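Local structure of Cap5O (Staphylococcus aureus, 3OJO) at residues S376-L381 with D396-K401; K317-G322 with S369-D374; F149-D154 with G181-A186; T124-S129 with Y156-P161. The protein probably oxidises UDP-N-acetyl-mannosamine with NAD as cofactor, as a dehydrogenase involved in the biosynthesis of the capsular polysaccharide. All coordinates share one frame; numbering follows the deposited sequence.

Contact 1: residues S376-L381 with D396-K401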
loop_
_atom_site.group_PDB
_atom_site.type_symbol
_atom_site.label_atom_id
_atom_site.label_comp_id
_atom_site.label_asym_id
_atom_site.label_seq_id
_atom_site.Cartn_x
_atom_site.Cartn_y
_atom_site.Cartn_z
ATOM N N SER B 376 -10.272 30.702 18.672
ATOM C CA SER B 376 -9.413 31.178 17.585
ATOM C C SER B 376 -9.325 30.154 16.437
ATOM O O SER B 376 -9.139 30.562 15.291
ATOM C CB SER B 376 -8.019 31.500 18.105
ATOM O OG SER B 376 -8.078 32.514 19.094
ATOM N N LEU B 377 -9.475 28.837 16.737
ATOM C CA LEU B 377 -9.401 27.744 15.753
ATOM C C LEU B 377 -10.344 26.570 16.047
ATOM O O LEU B 377 -10.422 26.124 17.183
ATOM C CB LEU B 377 -7.931 27.249 15.628
ATOM C CG LEU B 377 -7.642 25.915 14.907
ATOM C CD1 LEU B 377 -7.776 26.030 13.383
ATOM C CD2 LEU B 377 -6.289 25.362 15.306
ATOM N N VAL B 378 -11.055 26.078 15.014
ATOM C CA VAL B 378 -11.882 24.853 15.066
ATOM C C VAL B 378 -11.055 23.722 14.433
ATOM O O VAL B 378 -10.657 23.796 13.260
ATOM C CB VAL B 378 -13.312 24.987 14.476
ATOM C CG1 VAL B 378 -13.835 23.656 13.926
ATOM C CG2 VAL B 378 -14.267 25.538 15.533
ATOM N N LEU B 379 -10.736 22.721 15.247
ATOM C CA LEU B 379 -9.918 21.598 14.827
ATOM C C LEU B 379 -10.773 20.369 14.527
ATOM O O LEU B 379 -11.332 19.775 15.450
ATOM C CB LEU B 379 -8.831 21.311 15.890
ATOM C CG LEU B 379 -7.707 20.341 15.530
ATOM C CD1 LEU B 379 -6.948 20.781 14.268
ATOM C CD2 LEU B 379 -6.752 20.175 16.694
ATOM N N ILE B 380 -10.864 19.982 13.235
ATOM C CA ILE B 380 -11.630 18.789 12.859
ATOM C C ILE B 380 -10.760 17.501 12.811
ATOM O O ILE B 380 -9.895 17.336 11.946
ATOM C CB ILE B 380 -12.554 18.984 11.642
ATOM C CG1 ILE B 380 -13.247 20.355 11.703
ATOM C CG2 ILE B 380 -13.557 17.822 11.557
ATOM C CD1 ILE B 380 -14.255 20.592 10.681
ATOM N N LEU B 381 -11.023 16.604 13.769
ATOM C CA LEU B 381 -10.287 15.359 13.995
ATOM C C LEU B 381 -11.067 14.073 13.727
ATOM O O LEU B 381 -10.439 13.013 13.649
ATOM C CB LEU B 381 -9.674 15.333 15.406
ATOM C CG LEU B 381 -8.841 16.520 15.858
ATOM C CD1 LEU B 381 -8.444 16.341 17.266
ATOM C CD2 LEU B 381 -7.614 16.725 14.968
ATOM N N ASP B 396 -20.302 31.566 14.097
ATOM C CA ASP B 396 -20.496 32.986 14.424
ATOM C C ASP B 396 -19.869 33.436 15.749
ATOM O O ASP B 396 -19.276 34.513 15.804
ATOM C CB ASP B 396 -21.976 33.392 14.326
ATOM C CG ASP B 396 -22.421 33.844 12.942
ATOM O OD1 ASP B 396 -21.607 33.745 11.989
ATOM O OD2 ASP B 396 -23.587 34.289 12.808
ATOM N N LYS B 397 -19.942 32.583 16.782
ATOM C CA LYS B 397 -19.431 32.834 18.135
ATOM C C LYS B 397 -17.883 32.778 18.297
ATOM O O LYS B 397 -17.378 32.968 19.415
ATOM C CB LYS B 397 -20.135 31.897 19.146
ATOM C CG LYS B 397 -21.624 32.193 19.364
ATOM C CD LYS B 397 -22.197 31.367 20.521
ATOM C CE LYS B 397 -23.671 31.595 20.784
ATOM N NZ LYS B 397 -24.205 30.663 21.822
ATOM N N MET B 398 -17.136 32.524 17.192
ATOM C CA MET B 398 -15.667 32.425 17.210
ATOM C C MET B 398 -14.941 33.770 17.230
ATOM O O MET B 398 -15.376 34.713 16.565
ATOM C CB MET B 398 -15.164 31.617 16.003
ATOM C CG MET B 398 -15.247 30.120 16.177
ATOM S SD MET B 398 -14.183 29.308 14.962
ATOM C CE MET B 398 -12.791 29.040 15.855
ATOM N N LYS B 399 -13.786 33.823 17.931
ATOM C CA LYS B 399 -12.906 34.998 18.009
ATOM C C LYS B 399 -12.237 35.199 16.644
ATOM O O LYS B 399 -11.945 36.335 16.258
ATOM C CB LYS B 399 -11.847 34.814 19.114
ATOM C CG LYS B 399 -10.962 36.027 19.345
ATOM C CD LYS B 399 -10.105 35.909 20.589
ATOM C CE LYS B 399 -9.315 37.177 20.813
ATOM N NZ LYS B 399 -8.820 37.292 22.208
ATOM N N HIS B 400 -11.985 34.078 15.926
ATOM C CA HIS B 400 -11.412 34.023 14.581
ATOM C C HIS B 400 -12.050 32.838 13.874
ATOM O O HIS B 400 -11.943 31.718 14.359
ATOM C CB HIS B 400 -9.887 33.844 14.635
ATOM C CG HIS B 400 -9.164 34.954 15.329
ATOM N ND1 HIS B 400 -8.928 36.166 14.704
ATOM C CD2 HIS B 400 -8.632 34.989 16.572
ATOM C CE1 HIS B 400 -8.272 36.901 15.590
ATOM N NE2 HIS B 400 -8.067 36.233 16.726
ATOM N N LYS B 401 -12.742 33.076 12.754
ATOM C CA LYS B 401 -13.397 32.005 12.007
ATOM C C LYS B 401 -12.410 31.211 11.114
ATOM O O LYS B 401 -12.372 31.394 9.888
ATOM C CB LYS B 401 -14.619 32.527 11.225
ATOM C CG LYS B 401 -15.776 32.988 12.111
ATOM C CD LYS B 401 -16.969 33.438 11.274
ATOM C CE LYS B 401 -17.906 34.341 12.036
ATOM N NZ LYS B 401 -19.093 34.715 11.223
#
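M398 supplies the main apolar contact, its side chain reaching from the loop to the backbone of L377 and V378. The M398 side chain bends at its last torsion (chi3 97°), which lays M398 CE on the strand backbone, 3.4 Å from L377 N and 3.5 Å from V378 N. Its sulfur meets a branch of V378, with M398 SD 3.8 Å from V378 CG2, and the two side chains cross at about a right angle. Strand 377-380 is the middle strand of a five-stranded parallel sheet in the UDP-binding domain, and residues 396-401 belong to the loop that leads from it to the adjacent strand 402-405. V372 of helix 368-372 touches both V378 and M398.

H400 and S376 meet by van der Waals contact alone. S376 OG approaches the edge of the imidazole in its plane, 3.6 Å from H400 CD2, while H400 CB rests 3.4 Å from S376 O. Both polar groups are anchored on S314: H400 NE2 bonds to its hydroxyl and S376 OG to its carbonyl.

Contact 2: residues K317-G322 with S369-D374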
loop_
_atom_site.group_PDB
_atom_site.type_symbol
_atom_site.label_atom_id
_atom_site.label_comp_id
_atom_site.label_asym_id
_atom_site.label_seq_id
_atom_site.Cartn_x
_atom_site.Cartn_y
_atom_site.Cartn_z
ATOM N N LYS B 317 -7.902 29.650 22.759
ATOM C CA LYS B 317 -8.992 28.708 22.564
ATOM C C LYS B 317 -9.043 27.969 21.231
ATOM O O LYS B 317 -9.217 28.582 20.170
ATOM C CB LYS B 317 -10.354 29.306 22.947
ATOM C CG LYS B 317 -11.327 28.247 23.454
ATOM C CD LYS B 317 -12.768 28.696 23.381
ATOM C CE LYS B 317 -13.700 27.560 23.708
ATOM N NZ LYS B 317 -15.120 27.962 23.588
ATOM N N VAL B 318 -8.908 26.627 21.316
ATOM C CA VAL B 318 -9.010 25.689 20.200
ATOM C C VAL B 318 -10.163 24.744 20.504
ATOM O O VAL B 318 -10.167 24.102 21.561
ATOM C CB VAL B 318 -7.698 24.924 19.830
ATOM C CG1 VAL B 318 -7.182 24.081 20.986
ATOM C CG2 VAL B 318 -7.896 24.056 18.583
ATOM N N THR B 319 -11.148 24.681 19.590
ATOM C CA THR B 319 -12.286 23.781 19.734
ATOM C C THR B 319 -12.068 22.533 18.883
ATOM O O THR B 319 -12.057 22.599 17.655
ATOM C CB THR B 319 -13.619 24.480 19.429
ATOM O OG1 THR B 319 -13.714 25.663 20.214
ATOM C CG2 THR B 319 -14.816 23.588 19.710
ATOM N N VAL B 320 -11.899 21.399 19.545
ATOM C CA VAL B 320 -11.736 20.104 18.888
ATOM C C VAL B 320 -13.137 19.613 18.461
ATOM O O VAL B 320 -14.083 19.661 19.252
ATOM C CB VAL B 320 -10.970 19.110 19.811
ATOM C CG1 VAL B 320 -11.208 17.655 19.415
ATOM C CG2 VAL B 320 -9.481 19.433 19.845
ATOM N N PHE B 321 -13.257 19.192 17.196
ATOM C CA PHE B 321 -14.480 18.656 16.595
ATOM C C PHE B 321 -14.258 17.160 16.304
ATOM O O PHE B 321 -13.609 16.796 15.328
ATOM C CB PHE B 321 -14.832 19.437 15.317
ATOM C CG PHE B 321 -15.762 20.613 15.481
ATOM C CD1 PHE B 321 -16.597 21.003 14.443
ATOM C CD2 PHE B 321 -15.783 21.351 16.659
ATOM C CE1 PHE B 321 -17.447 22.105 14.580
ATOM C CE2 PHE B 321 -16.645 22.449 16.802
ATOM C CZ PHE B 321 -17.467 22.819 15.758
ATOM N N GLY B 322 -14.756 16.320 17.194
ATOM C CA GLY B 322 -14.606 14.877 17.108
ATOM C C GLY B 322 -13.484 14.350 17.977
ATOM O O GLY B 322 -12.366 14.865 17.936
ATOM N N SER B 369 -22.381 25.907 19.561
ATOM C CA SER B 369 -22.303 27.365 19.756
ATOM C C SER B 369 -21.527 27.733 21.032
ATOM O O SER B 369 -20.663 28.615 21.000
ATOM C CB SER B 369 -23.701 27.968 19.775
ATOM O OG SER B 369 -24.395 27.647 18.580
ATOM N N HIS B 370 -21.801 26.999 22.130
ATOM C CA HIS B 370 -21.131 27.158 23.419
ATOM C C HIS B 370 -19.656 26.728 23.307
ATOM O O HIS B 370 -18.790 27.361 23.922
ATOM C CB HIS B 370 -21.861 26.340 24.505
ATOM C CG HIS B 370 -21.681 26.865 25.901
ATOM N ND1 HIS B 370 -20.559 26.549 26.657
ATOM C CD2 HIS B 370 -22.503 27.642 26.647
ATOM C CE1 HIS B 370 -20.730 27.151 27.823
ATOM N NE2 HIS B 370 -21.887 27.818 27.866
ATOM N N ALA B 371 -19.380 25.667 22.501
ATOM C CA ALA B 371 -18.034 25.122 22.263
ATOM C C ALA B 371 -17.157 26.039 21.405
ATOM O O ALA B 371 -15.977 26.198 21.719
ATOM C CB ALA B 371 -18.115 23.733 21.646
ATOM N N VAL B 372 -17.725 26.634 20.334
ATOM C CA VAL B 372 -17.010 27.551 19.428
ATOM C C VAL B 372 -16.829 28.968 20.017
ATOM O O VAL B 372 -16.075 29.774 19.454
ATOM C CB VAL B 372 -17.593 27.591 17.986
ATOM C CG1 VAL B 372 -17.543 26.219 17.332
ATOM C CG2 VAL B 372 -19.009 28.162 17.956
ATOM N N LYS B 373 -17.545 29.264 21.129
ATOM C CA LYS B 373 -17.535 30.547 21.828
ATOM C C LYS B 373 -16.132 31.058 22.200
ATOM O O LYS B 373 -15.442 30.500 23.048
ATOM C CB LYS B 373 -18.514 30.545 23.033
ATOM C CG LYS B 373 -18.777 31.917 23.690
ATOM C CD LYS B 373 -19.529 32.902 22.779
ATOM C CE LYS B 373 -19.445 34.328 23.273
ATOM N NZ LYS B 373 -19.873 35.299 22.231
ATOM N N ASP B 374 -15.735 32.124 21.509
ATOM C CA ASP B 374 -14.496 32.919 21.590
ATOM C C ASP B 374 -13.230 32.159 21.168
ATOM O O ASP B 374 -12.111 32.550 21.531
ATOM C CB ASP B 374 -14.328 33.614 22.970
ATOM C CG ASP B 374 -15.511 34.461 23.425
ATOM O OD1 ASP B 374 -15.847 35.450 22.725
ATOM O OD2 ASP B 374 -16.065 34.168 24.506
#
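In the parallel sheet of the UDP-binding domain, strand 317-321 carries K317, T319 and F321 on the side that meets the C-terminal end of helix 368-372. The polar part centres on carbonyls at that helix end. K317, extended beyond CG, brings its ammonium between two of them: NZ donates to K373 O at 2.6 Å and to A371 O at 2.7 Å. The T319 hydroxyl donates to the same A371 O, at 2.8 Å from OG1. Neither donor uses a lone-pair direction on A371 O; K317 NZ stands 55° out of the carbonyl plane and T319 OG1 is out of it on the opposite face, so the oxygen is gripped from both sides. A positive charge here would be favoured by the partial negative charge expected at the C-terminus of a helix.

The threonine turns its two branches to different tasks. With OG1 beside the backbone N (chi1 -53°), the hydroxyl takes the bond while CG2 packs 3.8 Å from A371 CB. Farther along the strand, F321 CZ touches V372 CG1 at 3.7 Å.

The F321 ring also meets the rings of Y355 and F387. Strand 317-321 runs between strands 351-355 and 377-380, with A371 resting on C353 of the first and V372 on V378 of the second.

Contact 3: residues F149-D154 with G181-A186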
loop_
_atom_site.group_PDB
_atom_site.type_symbol
_atom_site.label_atom_id
_atom_site.label_comp_id
_atom_site.label_asym_id
_atom_site.label_seq_id
_atom_site.Cartn_x
_atom_site.Cartn_y
_atom_site.Cartn_z
ATOM N N PHE B 149 -8.176 -34.566 24.646
ATOM C CA PHE B 149 -8.718 -34.187 23.340
ATOM C C PHE B 149 -7.778 -34.232 22.136
ATOM O O PHE B 149 -6.582 -33.953 22.262
ATOM C CB PHE B 149 -9.436 -32.827 23.418
ATOM C CG PHE B 149 -10.775 -32.825 24.122
ATOM C CD1 PHE B 149 -11.909 -33.341 23.499
ATOM C CD2 PHE B 149 -10.917 -32.262 25.388
ATOM C CE1 PHE B 149 -13.151 -33.338 24.148
ATOM C CE2 PHE B 149 -12.165 -32.248 26.032
ATOM C CZ PHE B 149 -13.275 -32.782 25.403
ATOM N N THR B 150 -8.360 -34.568 20.958
ATOM C CA THR B 150 -7.720 -34.662 19.643
ATOM C C THR B 150 -8.512 -33.767 18.687
ATOM O O THR B 150 -9.710 -33.995 18.471
ATOM C CB THR B 150 -7.577 -36.141 19.213
ATOM O OG1 THR B 150 -6.691 -36.781 20.133
ATOM C CG2 THR B 150 -7.032 -36.306 17.794
ATOM N N ILE B 151 -7.844 -32.733 18.156
ATOM C CA ILE B 151 -8.451 -31.727 17.270
ATOM C C ILE B 151 -8.806 -32.334 15.912
ATOM O O ILE B 151 -7.947 -32.937 15.264
ATOM C CB ILE B 151 -7.601 -30.416 17.200
ATOM C CG1 ILE B 151 -7.572 -29.678 18.561
ATOM C CG2 ILE B 151 -8.113 -29.449 16.119
ATOM C CD1 ILE B 151 -6.702 -29.993 19.420
ATOM N N GLY B 152 -10.075 -32.198 15.527
ATOM C CA GLY B 152 -10.598 -32.747 14.281
ATOM C C GLY B 152 -11.240 -34.102 14.479
ATOM O O GLY B 152 -11.884 -34.627 13.563
ATOM N N GLU B 153 -11.085 -34.662 15.696
ATOM C CA GLU B 153 -11.622 -35.961 16.090
ATOM C C GLU B 153 -12.620 -35.801 17.230
ATOM O O GLU B 153 -13.813 -36.056 17.034
ATOM C CB GLU B 153 -10.475 -36.925 16.469
ATOM C CG GLU B 153 -10.694 -38.345 15.980
ATOM C CD GLU B 153 -9.432 -39.161 15.793
ATOM O OE1 GLU B 153 -8.688 -38.886 14.822
ATOM O OE2 GLU B 153 -9.270 -40.167 16.520
ATOM N N ASP B 154 -12.134 -35.354 18.411
ATOM C CA ASP B 154 -12.921 -35.155 19.634
ATOM C C ASP B 154 -13.581 -33.761 19.714
ATOM O O ASP B 154 -14.725 -33.659 20.150
ATOM C CB ASP B 154 -12.055 -35.399 20.880
ATOM C CG ASP B 154 -11.305 -36.712 20.921
ATOM O OD1 ASP B 154 -11.920 -37.753 20.640
ATOM O OD2 ASP B 154 -10.127 -36.703 21.309
ATOM N N GLY B 181 -11.960 -20.673 9.156
ATOM C CA GLY B 181 -10.595 -21.145 9.324
ATOM C C GLY B 181 -10.499 -22.270 10.332
ATOM O O GLY B 181 -10.386 -22.016 11.535
ATOM N N GLY B 182 -10.545 -23.515 9.844
ATOM C CA GLY B 182 -10.437 -24.700 10.686
ATOM C C GLY B 182 -9.001 -25.148 10.890
ATOM O O GLY B 182 -8.151 -24.942 10.017
ATOM N N VAL B 183 -8.717 -25.763 12.054
ATOM C CA VAL B 183 -7.376 -26.275 12.365
ATOM C C VAL B 183 -7.134 -27.520 11.502
ATOM O O VAL B 183 -6.010 -27.747 11.043
ATOM C CB VAL B 183 -7.182 -26.530 13.885
ATOM C CG1 VAL B 183 -5.823 -27.163 14.188
ATOM C CG2 VAL B 183 -7.334 -25.242 14.661
ATOM N N THR B 184 -8.215 -28.296 11.255
ATOM C CA THR B 184 -8.254 -29.488 10.410
ATOM C C THR B 184 -9.399 -29.298 9.408
ATOM O O THR B 184 -10.215 -28.376 9.562
ATOM C CB THR B 184 -8.472 -30.775 11.249
ATOM O OG1 THR B 184 -9.820 -30.827 11.745
ATOM C CG2 THR B 184 -7.448 -30.947 12.375
ATOM N N LYS B 185 -9.481 -30.184 8.401
ATOM C CA LYS B 185 -10.537 -30.153 7.388
ATOM C C LYS B 185 -11.900 -30.506 8.043
ATOM O O LYS B 185 -12.945 -30.020 7.599
ATOM C CB LYS B 185 -10.178 -31.066 6.191
ATOM C CG LYS B 185 -8.931 -30.599 5.399
ATOM C CD LYS B 185 -8.095 -31.773 4.768
ATOM C CE LYS B 185 -6.865 -31.339 3.968
ATOM N NZ LYS B 185 -5.564 -31.591 4.687
ATOM N N ALA B 186 -11.875 -31.300 9.140
ATOM C CA ALA B 186 -13.070 -31.680 9.905
ATOM C C ALA B 186 -13.634 -30.469 10.663
ATOM O O ALA B 186 -14.860 -30.299 10.714
ATOM C CB ALA B 186 -12.735 -32.802 10.873
#
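I151 and V183 form the apolar part of this contact, their methyl groups meeting at 3.8 Å between I151 CG2 and V183 CG1. Beside them T184 lies against the turn of the loop: its CG2 is 3.5 Å from I151 O, and its OG1 is 3.3 Å from G152 CA. A186 completes the shell, with CB 3.4 Å from G152 O. G152, at phi 95°, has a backbone shape that suits glycine.

T184 is the N-cap of helix 185-195. Its chi1 of 72° sets OG1 between the backbone N and the carbonyl carbon, and from there the hydroxyl accepts from C187 N. The loop is held in turn by T150 O, which receives both E153 N and D154 N.

Farther out, I151 packs on K141 and E145 of helix 135-145, and I151 and V183 both touch L157. The contact thus joins the loop leading into strand 156-159 to the turn between strand 178-182 and helix 185-195.

Contact 4: residues T124-S129 with Y156-P161. With NAD (nicotinamide-adenine-dinucleotide), chain J.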
loop_
_atom_site.group_PDB
_atom_site.type_symbol
_atom_site.label_atom_id
_atom_site.label_comp_id
_atom_site.label_asym_id
_atom_site.label_seq_id
_atom_site.Cartn_x
_atom_site.Cartn_y
_atom_site.Cartn_z
ATOM N N THR B 124 -17.553 -27.888 19.458
ATOM C CA THR B 124 -16.914 -26.936 18.546
ATOM C C THR B 124 -16.584 -25.635 19.287
ATOM O O THR B 124 -17.433 -25.103 20.003
ATOM C CB THR B 124 -17.762 -26.695 17.290
ATOM O OG1 THR B 124 -18.131 -27.954 16.733
ATOM C CG2 THR B 124 -17.027 -25.857 16.225
ATOM N N ILE B 125 -15.338 -25.150 19.132
ATOM C CA ILE B 125 -14.876 -23.882 19.692
ATOM C C ILE B 125 -14.586 -22.967 18.517
ATOM O O ILE B 125 -13.739 -23.282 17.682
ATOM C CB ILE B 125 -13.646 -24.005 20.645
ATOM C CG1 ILE B 125 -13.814 -25.122 21.745
ATOM C CG2 ILE B 125 -13.221 -22.640 21.215
ATOM C CD1 ILE B 125 -14.883 -25.005 22.711
ATOM N N ILE B 126 -15.330 -21.860 18.435
ATOM C CA ILE B 126 -15.162 -20.828 17.420
ATOM C C ILE B 126 -14.619 -19.596 18.110
ATOM O O ILE B 126 -15.158 -19.177 19.133
ATOM C CB ILE B 126 -16.439 -20.511 16.615
ATOM C CG1 ILE B 126 -17.026 -21.786 15.962
ATOM C CG2 ILE B 126 -16.156 -19.419 15.551
ATOM C CD1 ILE B 126 -18.486 -21.663 15.568
ATOM N N VAL B 127 -13.524 -19.049 17.579
ATOM C CA VAL B 127 -12.953 -17.814 18.083
ATOM C C VAL B 127 -13.297 -16.752 17.036
ATOM O O VAL B 127 -12.837 -16.839 15.892
ATOM C CB VAL B 127 -11.451 -17.955 18.403
ATOM C CG1 VAL B 127 -10.872 -16.650 18.931
ATOM C CG2 VAL B 127 -11.226 -19.067 19.419
ATOM N N GLU B 128 -14.229 -15.837 17.388
ATOM C CA GLU B 128 -14.679 -14.757 16.501
ATOM C C GLU B 128 -13.842 -13.479 16.683
ATOM O O GLU B 128 -13.816 -12.633 15.798
ATOM C CB GLU B 128 -16.163 -14.454 16.710
ATOM C CG GLU B 128 -17.092 -15.289 15.848
ATOM C CD GLU B 128 -18.551 -14.855 15.856
ATOM O OE1 GLU B 128 -18.893 -13.901 16.597
ATOM O OE2 GLU B 128 -19.357 -15.482 15.128
ATOM N N SER B 129 -13.165 -13.355 17.820
ATOM C CA SER B 129 -12.291 -12.249 18.204
ATOM C C SER B 129 -11.063 -12.184 17.296
ATOM O O SER B 129 -10.636 -13.205 16.747
ATOM C CB SER B 129 -11.815 -12.458 19.644
ATOM O OG SER B 129 -12.908 -12.617 20.530
ATOM N N TYR B 156 -13.704 -29.542 17.706
ATOM C CA TYR B 156 -13.432 -28.772 16.506
ATOM C C TYR B 156 -13.047 -27.339 16.800
ATOM O O TYR B 156 -13.751 -26.653 17.544
ATOM C CB TYR B 156 -14.577 -28.905 15.495
ATOM C CG TYR B 156 -14.952 -30.353 15.263
ATOM C CD1 TYR B 156 -14.121 -31.200 14.532
ATOM C CD2 TYR B 156 -16.092 -30.900 15.844
ATOM C CE1 TYR B 156 -14.427 -32.550 14.366
ATOM C CE2 TYR B 156 -16.414 -32.248 15.680
ATOM C CZ TYR B 156 -15.576 -33.072 14.943
ATOM O OH TYR B 156 -15.882 -34.404 14.781
ATOM N N LEU B 157 -11.886 -26.921 16.271
ATOM C CA LEU B 157 -11.346 -25.585 16.464
ATOM C C LEU B 157 -11.458 -24.737 15.185
ATOM O O LEU B 157 -10.795 -25.031 14.190
ATOM C CB LEU B 157 -9.891 -25.650 16.950
ATOM C CG LEU B 157 -9.568 -26.220 18.328
ATOM C CD1 LEU B 157 -8.090 -26.005 18.651
ATOM C CD2 LEU B 157 -10.422 -25.587 19.419
ATOM N N VAL B 158 -12.324 -23.705 15.219
ATOM C CA VAL B 158 -12.588 -22.775 14.112
ATOM C C VAL B 158 -12.255 -21.322 14.511
ATOM O O VAL B 158 -12.650 -20.875 15.586
ATOM C CB VAL B 158 -14.075 -22.835 13.646
ATOM C CG1 VAL B 158 -14.342 -21.901 12.455
ATOM C CG2 VAL B 158 -14.530 -24.256 13.339
ATOM N N HIS B 159 -11.565 -20.585 13.623
ATOM C CA HIS B 159 -11.388 -19.153 13.730
ATOM C C HIS B 159 -12.244 -18.595 12.625
ATOM O O HIS B 159 -11.995 -18.874 11.454
ATOM C CB HIS B 159 -9.942 -18.666 13.549
ATOM C CG HIS B 159 -9.819 -17.154 13.574
ATOM N ND1 HIS B 159 -10.367 -16.393 14.600
ATOM C CD2 HIS B 159 -9.207 -16.315 12.700
ATOM C CE1 HIS B 159 -10.100 -15.135 14.298
ATOM N NE2 HIS B 159 -9.393 -15.040 13.174
ATOM N N CYS B 160 -13.303 -17.883 12.989
ATOM C CA CYS B 160 -14.125 -17.186 12.026
ATOM C C CYS B 160 -14.137 -15.711 12.445
ATOM O O CYS B 160 -14.815 -15.343 13.400
ATOM C CB CYS B 160 -15.531 -17.759 11.913
ATOM S SG CYS B 160 -16.619 -16.743 10.884
ATOM N N PRO B 161 -13.329 -14.866 11.788
ATOM C CA PRO B 161 -13.268 -13.454 12.176
ATOM C C PRO B 161 -14.576 -12.707 11.970
ATOM O O PRO B 161 -15.159 -12.683 10.886
ATOM C CB PRO B 161 -12.122 -12.876 11.334
ATOM C CG PRO B 161 -11.475 -14.013 10.687
ATOM C CD PRO B 161 -12.442 -15.146 10.647
HETATM P PA NAD J . -16.920 -5.218 23.313
HETATM O O1A NAD J . -16.033 -4.545 24.283
HETATM O O2A NAD J . -18.037 -4.347 22.893
HETATM O O5B NAD J . -17.498 -6.558 23.990
HETATM C C5B NAD J . -16.682 -7.428 24.728
HETATM C C4B NAD J . -17.525 -8.002 25.841
HETATM O O4B NAD J . -16.933 -9.197 26.306
HETATM C C3B NAD J . -17.675 -7.051 27.036
HETATM O O3B NAD J . -19.040 -7.009 27.434
HETATM C C2B NAD J . -16.877 -7.756 28.126
HETATM O O2B NAD J . -17.363 -7.513 29.431
HETATM C C1B NAD J . -16.998 -9.216 27.726
HETATM N N9A NAD J . -15.891 -10.011 28.278
HETATM C C8A NAD J . -14.574 -9.617 28.376
HETATM N N7A NAD J . -13.842 -10.659 28.829
HETATM C C5A NAD J . -14.682 -11.705 29.026
HETATM C C6A NAD J . -14.461 -13.000 29.498
HETATM N N6A NAD J . -13.215 -13.356 29.831
HETATM N N1A NAD J . -15.533 -13.882 29.597
HETATM C C2A NAD J . -16.807 -13.487 29.221
HETATM N N3A NAD J . -17.020 -12.202 28.759
HETATM C C4A NAD J . -15.975 -11.326 28.663
HETATM O O3 NAD J . -16.023 -5.729 22.065
HETATM P PN NAD J . -16.620 -6.055 20.611
HETATM O O1N NAD J . -16.728 -4.772 19.872
HETATM O O2N NAD J . -17.798 -6.948 20.745
HETATM O O5D NAD J . -15.434 -6.854 19.922
HETATM C C5D NAD J . -14.736 -7.867 20.599
HETATM C C4D NAD J . -13.526 -8.240 19.750
HETATM O O4D NAD J . -13.945 -8.715 18.479
HETATM C C3D NAD J . -12.624 -7.058 19.393
HETATM O O3D NAD J . -11.785 -6.571 20.424
HETATM C C2D NAD J . -11.852 -7.664 18.248
HETATM O O2D NAD J . -11.033 -8.688 18.751
HETATM C C1D NAD J . -12.969 -8.378 17.503
HETATM N N1N NAD J . -13.463 -7.448 16.462
HETATM C C2N NAD J . -14.550 -6.627 16.665
HETATM C C3N NAD J . -14.952 -5.741 15.654
HETATM C C7N NAD J . -16.342 -5.169 15.656
HETATM O O7N NAD J . -17.061 -5.183 14.437
HETATM N N7N NAD J . -16.850 -4.643 16.779
HETATM C C4N NAD J . -14.222 -5.671 14.458
HETATM C C5N NAD J . -13.100 -6.476 14.272
HETATM C C6N NAD J . -12.728 -7.348 15.298
#
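Strands 124-127 and 156-159 run parallel, the axes of the two segments approaching to 4.7 Å at an angle of 16°, joined by I125 N to Y156 O (2.7 Å), V158 N to I125 O and V127 N to V158 O. They are the two strands of a beta-alpha-beta unit of the Rossmann-type NAD-binding domain, connected through helix 135-145. Facing that helix, I125 and L157 lie side by side, with I125 CB 3.8 Å from L157 CD2. On the other face I126 lies alongside V158, with I126 CG1 3.9 Å from V158 CB, while I126 CG2 packs against C160 CB; helix 185-195 covers this side.

Where the strands end, V127 O takes two donors from opposite faces of its plane: H159 ND1 at 2.8 Å and C160 N at 3.1 Å. CG anti to the backbone N (chi1 176°) carries the H159 ring to this oxygen, which ND1 meets from above the carbonyl plane and which is tilted from the ring plane. H159 CE1 lies 3.2 Å from S129 O, in the ring plane.

S129 belongs to the NAD pocket, its carbonyl carbon 3.8 Å from NAD O2D, and its hydroxyl bonds to V91 O. The ND1 bond requires a proton on that nitrogen, and H159 thereby ties strand 124-127 to its neighbour just before the chain reaches the cofactor.

Overall arrangement
The four contacts fall into two pairs on opposite sides of the chain's centre. Contacts 1 and 2, with centres 6 Å apart, share the parallel sheet of the UDP-binding domain, where L379 N lies 2.7 Å from T319 O and L379 O 2.7 Å from F321 N, both probable hydrogen bonds. Contacts 3 and 4, 11 Å apart between centres, share the NAD-binding sheet; strand 178-182 runs antiparallel to 156-159, and G181 O lies 2.8 Å from H159 N, a probable hydrogen bond. Contact 4 reaches the bound NAD through S129, whereas contacts 1, 2 and 3 lie away from the cofactor and the other bound ligands. Between the pairs, the nearest atoms of contacts 1 and 4 are about 25 Å apart.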